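Local coordinates for transcriptional regulator, MerR family (Listeria monocytogenes str. 4b F2365, PDB 3GP4), which probably binds promoter DNA as a dimer through a winged helix-turn-helix domain and regulates transcription, as other MerR-family proteins do, at residues A83-L86 / K87-I91; D67-A70 / L71-E74; R39-G42 / A43-R47; A16-I19 / R20-R24; I111-Y114 / D115-I119. All coordinates share one frame; numbering follows the deposited sequence. Where two conformers were deposited one is given.

All five contacts are local, between neighbouring turns of a helix or, in contact 3, between a loop and the helix it starts. Contacts 3 and 4 lie in the DNA-binding domain and touch through Phe41 on Ile19 and the salt bridge from Arg39 to Glu23. Contact 2, on helix 62-74, packs against contact 1 through Tyr68 and Leu85. Contacts 1 and 5 share helix 79-130 but stand about 41 Å apart, centre to centre; contacts 1, 2 and 5 meet the second subunit. Contacts 1, 2 and 4 are partly buried, 3 and 5 surface contacts. Water bridges mark contact 1, an apolar pair contact 2, a capping carboxylate contact 3, a salt bridge contact 4 and a ligand contact 5.

Contact 1: A83-L86 / K87-I91; sequences AELL and KKQRI
Glu84 leaves with CG beside its backbone N (chi1 -71°) and then bends at chi2 (-65°), which swings its carboxylate round the outside of the helix, to the side where the ends of Lys87 and Lys88 come back to it. Lys88 is bent too, at chi2 and chi3. Glu84 OE1 and Lys88 NZ stay 4.1 Å apart, too far for a direct salt bridge, and a water fills the role: it donates to Glu84 OE1 at 2.7 Å and to the backbone Glu84 O, and accepts from Lys88 NZ at 2.8 Å. A second water links Glu84 OE2 to Lys87 NZ, whose stronger partner is Asp115 of the second subunit. Lys87 runs extended beyond CG, its methylenes passing over the carbonyl of Ala83 until CE lies 4.1 Å from Ala83 CB. A third water joins Gln89 NE2, at 2.9 Å, to Leu85 O. These are i to i+3 and i to i+4 neighbours on helix 79-130, which pairs with the second subunit, consistent with the antiparallel coiled-coil dimer of MerR relatives. Leu85 and Leu86 lean on Tyr68 of helix 62-74, while Arg90 pairs with Asp108 of the second subunit.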
loop_
_atom_site.group_PDB
_atom_site.type_symbol
_atom_site.label_atom_id
_atom_site.label_comp_id
_atom_site.label_asym_id
_atom_site.label_seq_id
_atom_site.Cartn_x
_atom_site.Cartn_y
_atom_site.Cartn_z
ATOM N N ALA A 83 -5.965 5.404 23.020
ATOM C CA ALA A 83 -5.644 3.992 22.817
ATOM C C ALA A 83 -6.695 3.354 21.907
ATOM O O ALA A 83 -6.335 2.562 21.020
ATOM C CB ALA A 83 -5.529 3.199 24.118
ATOM N N GLU A 84 -7.960 3.709 22.111
ATOM C CA GLU A 84 -9.044 3.184 21.251
ATOM C C GLU A 84 -8.868 3.603 19.784
ATOM O O GLU A 84 -9.167 2.808 18.841
ATOM C CB GLU A 84 -10.400 3.670 21.731
ATOM C CG GLU A 84 -10.857 3.027 23.038
ATOM C CD GLU A 84 -11.090 1.535 22.899
ATOM O OE1 GLU A 84 -11.671 1.114 21.860
ATOM O OE2 GLU A 84 -10.688 0.787 23.828
ATOM N N LEU A 85 -8.457 4.862 19.602
ATOM C CA LEU A 85 -8.197 5.412 18.253
ATOM C C LEU A 85 -7.081 4.621 17.564
ATOM O O LEU A 85 -7.273 4.139 16.422
ATOM C CB LEU A 85 -7.866 6.908 18.333
ATOM C CG LEU A 85 -7.632 7.757 17.065
ATOM C CD1 LEU A 85 -7.790 9.219 17.411
ATOM C CD2 LEU A 85 -6.241 7.566 16.436
ATOM N N LEU A 86 -5.929 4.478 18.238
ATOM C CA LEU A 86 -4.827 3.625 17.749
ATOM C C LEU A 86 -5.264 2.168 17.449
ATOM O O LEU A 86 -4.874 1.601 16.404
ATOM C CB LEU A 86 -3.601 3.694 18.695
ATOM C CG LEU A 86 -3.007 5.089 18.914
ATOM C CD1 LEU A 86 -1.735 5.054 19.771
ATOM C CD2 LEU A 86 -2.741 5.842 17.554
ATOM N N LYS A 87 -6.087 1.576 18.329
ATOM C CA LYS A 87 -6.548 0.193 18.144
ATOM C C LYS A 87 -7.397 0.042 16.860
ATOM O O LYS A 87 -7.245 -0.981 16.128
ATOM C CB LYS A 87 -7.322 -0.323 19.375
ATOM C CG LYS A 87 -6.399 -0.700 20.553
ATOM C CD LYS A 87 -7.161 -0.876 21.882
ATOM C CE LYS A 87 -6.233 -0.756 23.100
ATOM N NZ LYS A 87 -6.846 -1.339 24.345
ATOM N N LYS A 88 -8.262 1.021 16.600
ATOM C CA LYS A 88 -9.121 1.062 15.373
ATOM C C LYS A 88 -8.235 1.151 14.124
ATOM O O LYS A 88 -8.443 0.423 13.115
ATOM C CB LYS A 88 -10.015 2.305 15.426
ATOM C CG LYS A 88 -11.385 2.179 14.799
ATOM C CD LYS A 88 -12.402 1.866 15.956
ATOM C CE LYS A 88 -12.656 3.105 16.851
ATOM N NZ LYS A 88 -12.988 2.805 18.312
ATOM N N GLN A 89 -7.257 2.056 14.178
ATOM C CA GLN A 89 -6.297 2.220 13.052
ATOM C C GLN A 89 -5.468 0.962 12.826
ATOM O O GLN A 89 -5.166 0.593 11.662
ATOM C CB GLN A 89 -5.376 3.431 13.282
ATOM C CG GLN A 89 -6.109 4.747 13.222
ATOM C CD GLN A 89 -6.795 4.943 11.865
ATOM O OE1 GLN A 89 -6.165 4.774 10.813
ATOM N NE2 GLN A 89 -8.084 5.260 11.887
ATOM N N ARG A 90 -5.116 0.300 13.934
ATOM C CA ARG A 90 -4.365 -0.964 13.903
ATOM C C ARG A 90 -5.102 -2.056 13.142
ATOM O O ARG A 90 -4.517 -2.708 12.231
ATOM C CB ARG A 90 -4.031 -1.411 15.345
ATOM C CG ARG A 90 -2.864 -2.411 15.489
ATOM C CD ARG A 90 -3.214 -3.886 15.106
ATOM N NE ARG A 90 -2.041 -4.727 15.362
ATOM C CZ ARG A 90 -1.836 -5.982 14.948
ATOM N NH1 ARG A 90 -0.664 -6.578 15.218
ATOM N NH2 ARG A 90 -2.751 -6.626 14.253
ATOM N N ILE A 91 -6.376 -2.253 13.500
ATOM C CA ILE A 91 -7.244 -3.237 12.797
ATOM C C ILE A 91 -7.254 -2.964 11.276
ATOM O O ILE A 91 -7.070 -3.896 10.459
ATOM C CB ILE A 91 -8.671 -3.199 13.374
ATOM C CG1 ILE A 91 -8.683 -3.880 14.749
ATOM C CG2 ILE A 91 -9.716 -3.791 12.392
ATOM C CD1 ILE A 91 -9.992 -3.668 15.502
HETATM O O HOH W 1 -11.099 0.990 19.259
HETATM O O HOH W 2 -8.523 1.244 24.888
HETATM O O HOH W 3 -9.139 5.458 14.555
#

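Contact 2: D67-A70 / L71-E74; sequences DYLA and LFRE
Leu69 O takes the shortest bond here, 2.8 Å from Arg73 N, with the donor nearly along the C=O axis. One residue on, Glu74 N meets Ala70 O at 3.1 Å, so regular helical bonding carries through to the last residue of helix 62-74. On the side-chain level the touching is apolar. Leu69 CD1 sits 3.7 Å from Phe72 CD2, approaching the ring obliquely, and the same methyl is 4.2 Å from Arg73 CG. Phe72 has CG anti to its backbone N (chi1 170°), which swings the ring off the helix toward Trp48 of helix 43-57. In this MerR-type fold, helix 62-74 bridges the DNA-binding part and the long helix 79-130: Leu69 also rests on Trp48, whereas Leu71 and Phe72 touch Arg82. The partner of Tyr68 OH is Tyr114 of the second subunit. Leu71 sends CG over the carbonyl of Asp67, 3.3 Å from Asp67 O, and its own carbonyl is bonded by Thr78 OG1 beyond the helix end.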
loop_
_atom_site.group_PDB
_atom_site.type_symbol
_atom_site.label_atom_id
_atom_site.label_comp_id
_atom_site.label_asym_id
_atom_site.label_seq_id
_atom_site.Cartn_x
_atom_site.Cartn_y
_atom_site.Cartn_z
ATOM N N ASP A 67 -7.045 13.902 14.789
ATOM C CA ASP A 67 -7.807 13.611 16.046
ATOM C C ASP A 67 -6.888 13.172 17.163
ATOM O O ASP A 67 -7.088 13.567 18.320
ATOM C CB ASP A 67 -8.865 12.480 15.885
ATOM C CG ASP A 67 -10.187 12.959 15.320
ATOM O OD1 ASP A 67 -10.302 14.126 14.899
ATOM O OD2 ASP A 67 -11.137 12.140 15.286
ATOM N N TYR A 68 -5.912 12.334 16.825
ATOM C CA TYR A 68 -4.981 11.770 17.806
ATOM C C TYR A 68 -4.140 12.869 18.440
ATOM O O TYR A 68 -4.041 12.956 19.684
ATOM C CB TYR A 68 -4.082 10.710 17.150
ATOM C CG TYR A 68 -3.075 10.129 18.109
ATOM C CD1 TYR A 68 -3.441 9.150 19.009
ATOM C CD2 TYR A 68 -1.754 10.583 18.117
ATOM C CE1 TYR A 68 -2.525 8.609 19.904
ATOM C CE2 TYR A 68 -0.827 10.055 19.016
ATOM C CZ TYR A 68 -1.231 9.054 19.902
ATOM O OH TYR A 68 -0.324 8.507 20.802
ATOM N N LEU A 69 -3.556 13.726 17.605
ATOM C CA LEU A 69 -2.871 14.914 18.142
ATOM C C LEU A 69 -3.797 15.837 18.966
ATOM O O LEU A 69 -3.398 16.266 20.073
ATOM C CB LEU A 69 -2.148 15.705 17.051
ATOM C CG LEU A 69 -1.376 16.883 17.654
ATOM C CD1 LEU A 69 -0.244 16.417 18.554
ATOM C CD2 LEU A 69 -0.842 17.709 16.556
ATOM N N ALA A 70 -4.996 16.137 18.460
ATOM C CA ALA A 70 -6.005 16.909 19.224
ATOM C C ALA A 70 -6.277 16.333 20.626
ATOM O O ALA A 70 -6.278 17.085 21.617
ATOM C CB ALA A 70 -7.322 17.088 18.430
ATOM N N LEU A 71 -6.523 15.025 20.711
ATOM C CA LEU A 71 -6.659 14.345 22.018
ATOM C C LEU A 71 -5.435 14.528 22.912
ATOM O O LEU A 71 -5.558 14.939 24.100
ATOM C CB LEU A 71 -6.973 12.857 21.834
ATOM C CG LEU A 71 -8.340 12.505 21.230
ATOM C CD1 LEU A 71 -8.401 11.061 20.753
ATOM C CD2 LEU A 71 -9.515 12.765 22.220
ATOM N N PHE A 72 -4.261 14.236 22.346
ATOM C CA PHE A 72 -2.987 14.453 23.019
ATOM C C PHE A 72 -2.860 15.869 23.600
ATOM O O PHE A 72 -2.481 16.042 24.778
ATOM C CB PHE A 72 -1.820 14.115 22.066
ATOM C CG PHE A 72 -0.462 14.533 22.590
ATOM C CD1 PHE A 72 0.190 13.762 23.541
ATOM C CD2 PHE A 72 0.143 15.703 22.141
ATOM C CE1 PHE A 72 1.436 14.146 24.040
ATOM C CE2 PHE A 72 1.398 16.093 22.617
ATOM C CZ PHE A 72 2.044 15.302 23.566
ATOM N N ARG A 73 -3.219 16.877 22.818
ATOM C CA ARG A 73 -3.096 18.253 23.283
ATOM C C ARG A 73 -4.090 18.595 24.403
ATOM O O ARG A 73 -3.788 19.407 25.286
ATOM C CB ARG A 73 -3.128 19.244 22.110
ATOM C CG ARG A 73 -1.804 19.161 21.290
ATOM C CD ARG A 73 -1.579 20.338 20.348
ATOM N NE ARG A 73 -1.591 21.617 21.057
ATOM C CZ ARG A 73 -2.100 22.744 20.570
ATOM N NH1 ARG A 73 -2.623 22.777 19.351
ATOM N NH2 ARG A 73 -2.084 23.852 21.304
ATOM N N GLU A 74 -5.249 17.952 24.376
ATOM C CA GLU A 74 -6.293 18.142 25.399
ATOM C C GLU A 74 -5.893 17.653 26.796
ATOM O O GLU A 74 -6.407 18.150 27.811
ATOM C CB GLU A 74 -7.552 17.406 24.971
ATOM C CG GLU A 74 -8.801 18.013 25.485
ATOM C CD GLU A 74 -9.214 19.190 24.646
ATOM O OE1 GLU A 74 -9.550 18.959 23.465
ATOM O OE2 GLU A 74 -9.175 20.328 25.159
#

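Contact 3: R39-G42 / A43-R47; sequences RKFG and AEDLR
Phe41 and Asp45 cross at about a right angle where the loop enters helix 43-57, with Gly42 as its N-cap residue. The ring and carboxylate planes stand 88° apart, and the aspartate meets the ring at its edge: Asp45 CB lies 3.8 Å from Phe41 CD1, near the ring plane. With CG beside the backbone N, the carboxylate of Asp45 turns back over the start of the helix and accepts from Gly42 N. That backward bond from the third helical residue to the N-cap amide is the side-chain half of a capping box; glycine has no side chain to return it. Gly42 instead contributes its carbonyl, bonded by Leu46 N at 3.2 Å in the carbonyl plane, and Leu46 CG lies over the same oxygen. Phe41 plugs into the core of the DNA-binding domain between Ile5 and Ala8 of helix 5-12 and Ile19 of helix 16-25. The bond from Gly42 N to Asp45 OD2 is 2.9 Å long and almost straight at 174°, reaching the anti side of the oxygen 26° out of the carboxylate plane.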
loop_
_atom_site.group_PDB
_atom_site.type_symbol
_atom_site.label_atom_id
_atom_site.label_comp_id
_atom_site.label_asym_id
_atom_site.label_seq_id
_atom_site.Cartn_x
_atom_site.Cartn_y
_atom_site.Cartn_z
ATOM N N ARG A 39 10.849 29.125 13.205
ATOM C CA ARG A 39 10.650 27.909 13.991
ATOM C C ARG A 39 11.963 27.387 14.580
ATOM O O ARG A 39 13.010 27.419 13.923
ATOM C CB ARG A 39 10.019 26.800 13.129
ATOM C CG ARG A 39 8.667 27.168 12.499
ATOM C CD ARG A 39 8.147 25.992 11.691
ATOM N NE ARG A 39 6.855 26.272 11.084
ATOM C CZ ARG A 39 6.662 26.998 9.995
ATOM N NH1 ARG A 39 7.683 27.602 9.375
ATOM N NH2 ARG A 39 5.439 27.136 9.521
ATOM N N LYS A 40 11.891 26.900 15.807
ATOM C CA LYS A 40 12.976 26.147 16.419
ATOM C C LYS A 40 12.450 24.782 16.871
ATOM O O LYS A 40 11.484 24.681 17.626
ATOM C CB LYS A 40 13.668 26.921 17.549
ATOM C CG LYS A 40 12.916 27.092 18.875
ATOM C CD LYS A 40 13.670 28.110 19.733
ATOM C CE LYS A 40 13.182 28.130 21.143
ATOM N NZ LYS A 40 14.358 28.200 22.073
ATOM N N PHE A 41 13.076 23.744 16.343
ATOM C CA PHE A 41 12.625 22.387 16.578
ATOM C C PHE A 41 13.411 21.747 17.683
ATOM O O PHE A 41 14.635 21.906 17.757
ATOM C CB PHE A 41 12.759 21.554 15.302
ATOM C CG PHE A 41 11.853 22.008 14.187
ATOM C CD1 PHE A 41 10.675 21.334 13.943
ATOM C CD2 PHE A 41 12.181 23.100 13.387
ATOM C CE1 PHE A 41 9.819 21.739 12.911
ATOM C CE2 PHE A 41 11.339 23.502 12.340
ATOM C CZ PHE A 41 10.163 22.836 12.110
ATOM N N GLY A 42 12.692 21.007 18.517
ATOM C CA GLY A 42 13.271 20.150 19.553
ATOM C C GLY A 42 13.056 18.671 19.232
ATOM O O GLY A 42 12.435 18.329 18.214
ATOM N N ALA A 43 13.544 17.798 20.107
ATOM C CA ALA A 43 13.364 16.343 19.924
ATOM C C ALA A 43 11.896 15.871 19.800
ATOM O O ALA A 43 11.624 15.043 18.943
ATOM C CB ALA A 43 14.052 15.569 21.029
ATOM N N GLU A 44 10.977 16.336 20.659
ATOM C CA GLU A 44 9.608 15.843 20.517
ATOM C C GLU A 44 9.015 16.271 19.187
ATOM O O GLU A 44 8.275 15.483 18.611
ATOM C CB GLU A 44 8.640 16.105 21.679
ATOM C CG GLU A 44 7.822 14.815 22.002
ATOM C CD GLU A 44 6.326 15.017 22.307
ATOM O OE1 GLU A 44 5.792 16.151 22.234
ATOM O OE2 GLU A 44 5.670 14.007 22.629
ATOM N N ASP A 45 9.384 17.446 18.664
ATOM C CA ASP A 45 8.915 17.852 17.328
ATOM C C ASP A 45 9.356 16.807 16.291
ATOM O O ASP A 45 8.543 16.330 15.502
ATOM C CB ASP A 45 9.460 19.224 16.918
ATOM C CG ASP A 45 8.992 20.323 17.815
ATOM O OD1 ASP A 45 7.815 20.297 18.233
ATOM O OD2 ASP A 45 9.802 21.232 18.113
ATOM N N LEU A 46 10.632 16.446 16.320
ATOM C CA LEU A 46 11.152 15.446 15.352
ATOM C C LEU A 46 10.431 14.113 15.526
ATOM O O LEU A 46 10.082 13.462 14.536
ATOM C CB LEU A 46 12.674 15.276 15.498
ATOM C CG LEU A 46 13.427 16.603 15.328
ATOM C CD1 LEU A 46 14.749 16.586 16.102
ATOM C CD2 LEU A 46 13.643 16.975 13.847
ATOM N N ARG A 47 10.189 13.702 16.770
ATOM C CA ARG A 47 9.475 12.436 17.008
ATOM C C ARG A 47 8.065 12.491 16.405
ATOM O O ARG A 47 7.574 11.501 15.809
ATOM C CB ARG A 47 9.402 12.076 18.492
ATOM C CG ARG A 47 10.791 11.889 19.155
ATOM C CD ARG A 47 10.668 11.207 20.498
ATOM N NE ARG A 47 11.883 11.330 21.327
ATOM C CZ ARG A 47 13.019 10.656 21.149
ATOM N NH1 ARG A 47 13.158 9.780 20.147
ATOM N NH2 ARG A 47 14.036 10.856 21.990
#

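Contact 4: A16-I19 / R20-R24; sequences ADTI and RYYER
Helix 16-25 is the second helix of the helix-turn-helix, which in MerR relatives is the recognition helix, and this contact takes in nearly all of it. Thr18 and Tyr22 lie side by side, pointing the same way. Thr18 CG2 is anti to the backbone N and sits over the Tyr22 ring as a CH-pi contact, 3.9 Å from its centroid and 26° off the normal; its nearest ring atom is Tyr22 CZ at 3.5 Å. Thr18 O also lies over the Tyr22 ring, 3.3 Å above the plane and offset toward the rim. The other branch, Thr18 OG1, bonds Ser15 just before the helix, and Tyr22 OH bonds a glycerol that probably comes from the crystallisation liquor.

On another side Arg20 stretches from CG to NE back toward the helix start. Its NH1 forms a salt bridge with Asp17 OD1 at 2.8 Å, but the hydrogen bond within it is weak, bent to 123°, and the carboxylate and guanidinium planes stand 81° apart, so the groups do not meet as a coplanar pair. Ala16 CB touches the same Arg20 NH1 at 3.4 Å. Ile19 packs on Ile49 of helix 43-57 and Ser12 of helix 5-12. Glu23 pairs with Arg33 and Arg39, tying helix 16-25 to the loop 26-42, which probably forms the wing, as in winged helix-turn-helix domains.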
loop_
_atom_site.group_PDB
_atom_site.type_symbol
_atom_site.label_atom_id
_atom_site.label_comp_id
_atom_site.label_asym_id
_atom_site.label_seq_id
_atom_site.Cartn_x
_atom_site.Cartn_y
_atom_site.Cartn_z
ATOM N N ALA A 16 10.711 20.445 4.005
ATOM C CA ALA A 16 10.321 21.590 4.848
ATOM C C ALA A 16 8.876 22.019 4.586
ATOM O O ALA A 16 8.128 22.258 5.536
ATOM C CB ALA A 16 11.291 22.766 4.696
ATOM N N ASP A 17 8.445 22.108 3.327
ATOM C CA ASP A 17 7.017 22.410 3.117
ATOM C C ASP A 17 6.053 21.349 3.674
ATOM O O ASP A 17 4.933 21.694 4.072
ATOM C CB ASP A 17 6.674 22.739 1.670
ATOM C CG ASP A 17 7.032 24.184 1.292
ATOM O OD1 ASP A 17 7.553 24.950 2.156
ATOM O OD2 ASP A 17 6.831 24.538 0.119
ATOM N N THR A 18 6.477 20.088 3.721
ATOM C CA THR A 18 5.624 19.032 4.332
ATOM C C THR A 18 5.538 19.236 5.846
ATOM O O THR A 18 4.466 19.037 6.471
ATOM C CB THR A 18 6.140 17.632 4.014
ATOM O OG1 THR A 18 6.118 17.459 2.592
ATOM C CG2 THR A 18 5.243 16.537 4.669
ATOM N N ILE A 19 6.665 19.625 6.435
ATOM C CA ILE A 19 6.664 19.966 7.856
ATOM C C ILE A 19 5.701 21.138 8.141
ATOM O O ILE A 19 4.874 21.048 9.073
ATOM C CB ILE A 19 8.091 20.278 8.393
ATOM C CG1 ILE A 19 8.940 18.994 8.403
ATOM C CG2 ILE A 19 7.976 20.919 9.796
ATOM C CD1 ILE A 19 10.425 19.165 8.728
ATOM N N ARG A 20 5.790 22.219 7.364
ATOM C CA ARG A 20 4.914 23.382 7.563
ATOM C C ARG A 20 3.440 22.970 7.445
ATOM O O ARG A 20 2.595 23.439 8.219
ATOM C CB ARG A 20 5.184 24.505 6.544
ATOM C CG ARG A 20 6.530 25.246 6.663
ATOM C CD ARG A 20 6.780 26.112 5.421
ATOM N NE ARG A 20 8.002 26.892 5.591
ATOM C CZ ARG A 20 9.190 26.583 5.069
ATOM N NH1 ARG A 20 9.333 25.528 4.279
ATOM N NH2 ARG A 20 10.240 27.356 5.328
ATOM N N TYR A 21 3.154 22.123 6.449
ATOM C CA TYR A 21 1.791 21.606 6.247
ATOM C C TYR A 21 1.292 20.763 7.455
ATOM O O TYR A 21 0.177 20.943 7.906
ATOM C CB TYR A 21 1.746 20.796 4.935
ATOM C CG TYR A 21 0.477 19.975 4.746
ATOM C CD1 TYR A 21 -0.723 20.582 4.403
ATOM C CD2 TYR A 21 0.504 18.585 4.892
ATOM C CE1 TYR A 21 -1.888 19.826 4.230
ATOM C CE2 TYR A 21 -0.645 17.822 4.717
ATOM C CZ TYR A 21 -1.823 18.450 4.385
ATOM O OH TYR A 21 -2.935 17.682 4.213
ATOM N N TYR A 22 2.122 19.851 7.952
ATOM C CA TYR A 22 1.809 19.063 9.165
ATOM C C TYR A 22 1.448 19.988 10.335
ATOM O O TYR A 22 0.492 19.726 11.059
ATOM C CB TYR A 22 3.001 18.226 9.627
ATOM C CG TYR A 22 3.356 16.988 8.837
ATOM C CD1 TYR A 22 2.533 16.510 7.802
ATOM C CD2 TYR A 22 4.512 16.269 9.152
ATOM C CE1 TYR A 22 2.885 15.352 7.097
ATOM C CE2 TYR A 22 4.876 15.124 8.452
ATOM C CZ TYR A 22 4.058 14.681 7.426
ATOM O OH TYR A 22 4.438 13.561 6.756
ATOM N N GLU A 23 2.212 21.055 10.520
ATOM C CA GLU A 23 1.910 21.942 11.670
ATOM C C GLU A 23 0.597 22.698 11.403
ATOM O O GLU A 23 -0.293 22.773 12.268
ATOM C CB GLU A 23 3.079 22.909 11.962
ATOM C CG GLU A 23 2.763 23.932 13.142
ATOM C CD GLU A 23 3.800 25.042 13.236
ATOM O OE1 GLU A 23 4.472 25.298 12.216
ATOM O OE2 GLU A 23 3.964 25.657 14.326
ATOM N N ARG A 24 0.483 23.258 10.202
ATOM C CA ARG A 24 -0.664 24.073 9.833
ATOM C C ARG A 24 -1.970 23.316 10.010
ATOM O O ARG A 24 -2.938 23.875 10.503
ATOM C CB ARG A 24 -0.542 24.536 8.372
ATOM C CG ARG A 24 -1.693 25.380 7.931
ATOM C CD ARG A 24 -1.388 26.144 6.662
ATOM N NE ARG A 24 -1.247 25.267 5.488
ATOM C CZ ARG A 24 -2.292 24.735 4.851
ATOM N NH1 ARG A 24 -2.102 23.979 3.780
ATOM N NH2 ARG A 24 -3.537 24.987 5.274
#

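Contact 5: I111-Y114 / D115-I119; sequences IDNY and DTHLI. With MED (D-methionine), chain F.
Asn113 OD1 comes obliquely at the imidazole of His117, 3.5 Å from His117 CD2, with amide and ring planes 39° apart. One face of that imidazole lies under the CG2 methyl of Thr116, 3.3 Å above the plane and toward the rim. The other branch of the amide, Asn113 ND2, lies 3.4 Å from Leu118 CD1. Leu118 CD1 in turn approaches the Tyr114 ring obliquely, 4.0 Å from Tyr114 CD2.

The D-methionine lies beside these two residues: its carboxylate oxygen O is 3.9 Å from Leu118 CD1 and also slants toward the tyrosine ring. Lys110 completes the pocket on this chain, and Tyr68 of the second subunit hydrogen-bonds the ligand. A step earlier, Asp112 has CG anti to its backbone N (chi1 169°), which carries OD1 up to accept from Thr116 OG1 at 2.9 Å, the hydroxyl standing well above the carboxylate plane.

The backbone widens here into a pi-type turn. Asn113 O is gripped by both His117 N and Leu118 N, the second at 3.1 Å, and Ile119 N bonds Tyr114 O rather than the carbonyl of Asp115. All this sits far along helix 79-130, laid against the second subunit: Tyr114 OH bonds Tyr68 and Arg82 there, Ile111 packs on Leu86, and Ile119 on Glu80.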
loop_
_atom_site.group_PDB
_atom_site.type_symbol
_atom_site.label_atom_id
_atom_site.label_comp_id
_atom_site.label_asym_id
_atom_site.label_seq_id
_atom_site.Cartn_x
_atom_site.Cartn_y
_atom_site.Cartn_z
ATOM N N ILE A 111 4.339 -17.085 -10.373
ATOM C CA ILE A 111 5.771 -17.224 -10.603
ATOM C C ILE A 111 6.254 -18.673 -10.486
ATOM O O ILE A 111 7.115 -19.115 -11.273
ATOM C CB ILE A 111 6.602 -16.310 -9.667
ATOM C CG1 ILE A 111 6.403 -14.843 -10.055
ATOM C CG2 ILE A 111 8.101 -16.667 -9.748
ATOM C CD1 ILE A 111 6.749 -13.844 -8.880
ATOM N N ASP A 112 5.720 -19.410 -9.517
ATOM C CA ASP A 112 6.050 -20.851 -9.398
ATOM C C ASP A 112 5.575 -21.633 -10.607
ATOM O O ASP A 112 6.263 -22.544 -11.058
ATOM C CB ASP A 112 5.487 -21.482 -8.111
ATOM C CG ASP A 112 5.595 -23.034 -8.109
ATOM O OD1 ASP A 112 6.618 -23.537 -7.610
ATOM O OD2 ASP A 112 4.666 -23.734 -8.611
ATOM N N ASN A 113 4.378 -21.313 -11.106
ATOM C CA ASN A 113 3.935 -21.914 -12.356
ATOM C C ASN A 113 4.912 -21.672 -13.524
ATOM O O ASN A 113 5.267 -22.631 -14.231
ATOM C CB ASN A 113 2.519 -21.506 -12.728
ATOM C CG ASN A 113 1.999 -22.292 -13.900
ATOM O OD1 ASN A 113 2.115 -23.528 -13.931
ATOM N ND2 ASN A 113 1.467 -21.591 -14.898
ATOM N N TYR A 114 5.390 -20.433 -13.700
ATOM C CA TYR A 114 6.396 -20.143 -14.738
ATOM C C TYR A 114 7.697 -20.937 -14.554
ATOM O O TYR A 114 8.138 -21.624 -15.481
ATOM C CB TYR A 114 6.742 -18.653 -14.815
ATOM C CG TYR A 114 5.744 -17.783 -15.550
ATOM C CD1 TYR A 114 4.862 -16.969 -14.856
ATOM C CD2 TYR A 114 5.688 -17.763 -16.959
ATOM C CE1 TYR A 114 3.929 -16.166 -15.535
ATOM C CE2 TYR A 114 4.756 -16.967 -17.639
ATOM C CZ TYR A 114 3.885 -16.165 -16.919
ATOM O OH TYR A 114 2.973 -15.391 -17.579
ATOM N N ASP A 115 8.301 -20.838 -13.366
ATOM C CA ASP A 115 9.608 -21.448 -13.098
ATOM C C ASP A 115 9.554 -22.974 -12.983
ATOM O O ASP A 115 10.561 -23.634 -13.250
ATOM C CB ASP A 115 10.214 -20.921 -11.788
ATOM C CG ASP A 115 10.732 -19.492 -11.887
ATOM O OD1 ASP A 115 10.858 -18.921 -12.984
ATOM O OD2 ASP A 115 11.034 -18.930 -10.830
ATOM N N THR A 116 8.420 -23.523 -12.556
ATOM C CA THR A 116 8.311 -24.972 -12.256
ATOM C C THR A 116 7.767 -25.776 -13.433
ATOM O O THR A 116 8.077 -26.955 -13.577
ATOM C CB THR A 116 7.387 -25.282 -11.035
ATOM O OG1 THR A 116 8.031 -24.854 -9.831
ATOM C CG2 THR A 116 7.140 -26.784 -10.916
ATOM N N HIS A 117 6.935 -25.137 -14.243
ATOM C CA HIS A 117 6.112 -25.852 -15.195
ATOM C C HIS A 117 6.368 -25.331 -16.582
ATOM O O HIS A 117 6.942 -26.033 -17.393
ATOM C CB HIS A 117 4.625 -25.782 -14.825
ATOM C CG HIS A 117 4.292 -26.479 -13.536
ATOM N ND1 HIS A 117 4.187 -27.848 -13.433
ATOM C CD2 HIS A 117 4.062 -25.990 -12.294
ATOM C CE1 HIS A 117 3.911 -28.174 -12.182
ATOM N NE2 HIS A 117 3.829 -27.062 -11.471
ATOM N N LEU A 118 6.000 -24.077 -16.819
ATOM C CA LEU A 118 5.997 -23.500 -18.162
ATOM C C LEU A 118 7.378 -23.316 -18.824
ATOM O O LEU A 118 7.559 -23.710 -19.990
ATOM C CB LEU A 118 5.186 -22.186 -18.178
ATOM C CG LEU A 118 3.735 -22.144 -17.641
ATOM C CD1 LEU A 118 3.108 -20.755 -17.812
ATOM C CD2 LEU A 118 2.776 -23.208 -18.217
ATOM N N ILE A 119 8.349 -22.752 -18.107
ATOM C CA ILE A 119 9.687 -22.565 -18.644
ATOM C C ILE A 119 10.448 -23.904 -18.804
ATOM O O ILE A 119 10.959 -24.186 -19.906
ATOM C CB ILE A 119 10.513 -21.462 -17.871
ATOM C CG1 ILE A 119 9.878 -20.078 -18.067
ATOM C CG2 ILE A 119 11.941 -21.423 -18.339
ATOM C CD1 ILE A 119 10.306 -19.056 -17.004
HETATM N N MED F . -0.495 -15.491 -17.576
HETATM C CA MED F . -1.147 -16.287 -16.546
HETATM C C MED F . -0.203 -17.353 -16.008
HETATM O O MED F . 0.606 -17.880 -16.817
HETATM C CB MED F . -1.740 -15.337 -15.502
HETATM C CG MED F . -3.273 -15.429 -15.520
HETATM S SD MED F . -4.017 -13.908 -14.999
HETATM C CE MED F . -5.692 -13.872 -15.545
HETATM O OXT MED F . -0.255 -17.714 -14.803
#